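Local coordinates for conserved domain protein (Porphyromonas gingivalis, PDB 3PNN) that is probably a glycosyltransferase with a Rossmann-like alpha/beta/alpha fold, acting in the cytoplasm in the formation of glycosidic linkages, at residues A[231-234]-A[235-239]. Numbering follows the deposited sequence.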
# COMPACT_ATOMS: atom_id res chain seq x y z
N LEU A 231 -3.80 9.08 16.72
CA LEU A 231 -4.81 8.03 16.64
C LEU A 231 -4.26 6.69 17.14
O LEU A 231 -5.01 5.85 17.64
CB LEU A 231 -5.33 7.90 15.21
CG LEU A 231 -6.19 9.09 14.78
CD1 LEU A 231 -6.61 8.99 13.32
CD2 LEU A 231 -7.40 9.19 15.69
N PHE A 232 -2.96 6.49 17.00
CA PHE A 232 -2.34 5.27 17.54
C PHE A 232 -2.45 5.21 19.06
O PHE A 232 -2.75 4.15 19.64
CB PHE A 232 -0.87 5.17 17.10
CG PHE A 232 -0.27 3.79 17.28
CD1 PHE A 232 -1.03 2.65 17.02
CD2 PHE A 232 1.05 3.63 17.68
CE1 PHE A 232 -0.47 1.37 17.16
CE2 PHE A 232 1.61 2.36 17.83
CZ PHE A 232 0.85 1.23 17.57
N ILE A 233 -2.17 6.33 19.71
CA ILE A 233 -2.37 6.42 21.16
C ILE A 233 -3.80 6.03 21.52
O ILE A 233 -4.03 5.27 22.46
CB ILE A 233 -2.02 7.83 21.71
CG1 ILE A 233 -0.49 8.03 21.68
CG2 ILE A 233 -2.57 8.04 23.13
CD1 ILE A 233 -0.05 9.47 21.78
N ASN A 234 -4.77 6.55 20.76
CA ASN A 234 -6.17 6.23 21.03
C ASN A 234 -6.41 4.75 20.85
O ASN A 234 -7.08 4.11 21.67
CB ASN A 234 -7.09 7.02 20.10
CG ASN A 234 -7.17 8.50 20.46
OD1 ASN A 234 -6.79 8.89 21.56
ND2 ASN A 234 -7.65 9.32 19.53
N PHE A 235 -5.85 4.21 19.78
CA PHE A 235 -5.96 2.79 19.46
C PHE A 235 -5.38 1.92 20.57
O PHE A 235 -6.05 0.99 21.04
CB PHE A 235 -5.26 2.50 18.14
CG PHE A 235 -5.04 1.03 17.89
CD1 PHE A 235 -6.03 0.26 17.30
CD2 PHE A 235 -3.84 0.43 18.24
CE1 PHE A 235 -5.83 -1.09 17.06
CE2 PHE A 235 -3.64 -0.92 18.01
CZ PHE A 235 -4.63 -1.68 17.42
N LEU A 236 -4.15 2.20 20.97
CA LEU A 236 -3.52 1.46 22.07
C LEU A 236 -4.34 1.51 23.35
O LEU A 236 -4.48 0.50 24.07
CB LEU A 236 -2.10 1.97 22.32
CG LEU A 236 -1.15 1.72 21.14
CD1 LEU A 236 0.12 2.54 21.26
CD2 LEU A 236 -0.83 0.23 21.03
N ASN A 237 -4.88 2.68 23.66
CA ASN A 237 -5.71 2.81 24.85
C ASN A 237 -6.97 1.94 24.79
O ASN A 237 -7.40 1.41 25.81
CB ASN A 237 -6.08 4.27 25.09
CG ASN A 237 -4.97 5.04 25.77
OD1 ASN A 237 -4.22 4.49 26.56
ND2 ASN A 237 -4.86 6.33 25.45
N ALA A 238 -7.54 1.79 23.60
CA ALA A 238 -8.81 1.07 23.45
C ALA A 238 -8.64 -0.42 23.19
O ALA A 238 -9.43 -1.23 23.68
CB ALA A 238 -9.64 1.70 22.35
N HIS A 239 -7.59 -0.77 22.44
CA HIS A 239 -7.43 -2.13 21.94
C HIS A 239 -6.01 -2.67 22.14
O HIS A 239 -5.66 -3.72 21.61
CB HIS A 239 -7.77 -2.18 20.44
CG HIS A 239 -9.04 -1.47 20.09
ND1 HIS A 239 -10.29 -1.95 20.45
CD2 HIS A 239 -9.26 -0.31 19.42
CE1 HIS A 239 -11.22 -1.11 20.01
NE2 HIS A 239 -10.62 -0.11 19.39
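Phe235, Leu236, Asn237 and Ala238 each give their backbone N-H to the carbonyl four residues back, on Leu231, Phe232, Ile233 and Asn234 in turn, so that the helix of 231-234 continues without a break into the next turn. The bond from Leu236 N to Phe232 O is short, at 2.7 Å, and almost straight, whereas the one from Ala238 N to Asn234 O is bent to 138°. Side chains three and four residues apart gather on the buried side of this helix. With CG trans to the backbone N (chi1 -164°), the Phe232 ring is carried alongside the following turn, where Leu236 lays CD1 over one face, offset toward the rim; this CH-pi contact measures 3.8 Å from CD1 to the ring centroid. Phe235 has the same kind of first torsion and meets Phe232 rim to rim, CD2 lying 3.7 Å from Phe232 CE1. The two ring planes are only 12° apart, yet neither ring lies over the other. Such i to i+3 and i to i+4 pairing is how an amphipathic helix builds an apolar stripe, and here the stripe belongs to the C-terminal half of helix 223-239, toward the periphery of the alpha/beta/alpha fold. Phe247 meets both phenyl rings and His105 meets that of Phe232, while Pro88 and Phe91 touch Leu236. Elsewhere on the helix, the side chains of Ile233 and Asn237 point the same way, with Ile233 CG2 3.7 Å from Asn237 ND2. Past them, His239 is hydrogen-bonded through ND1 to Glu242 OE2 and through its carbonyl O to the hydroxyl of Ser245.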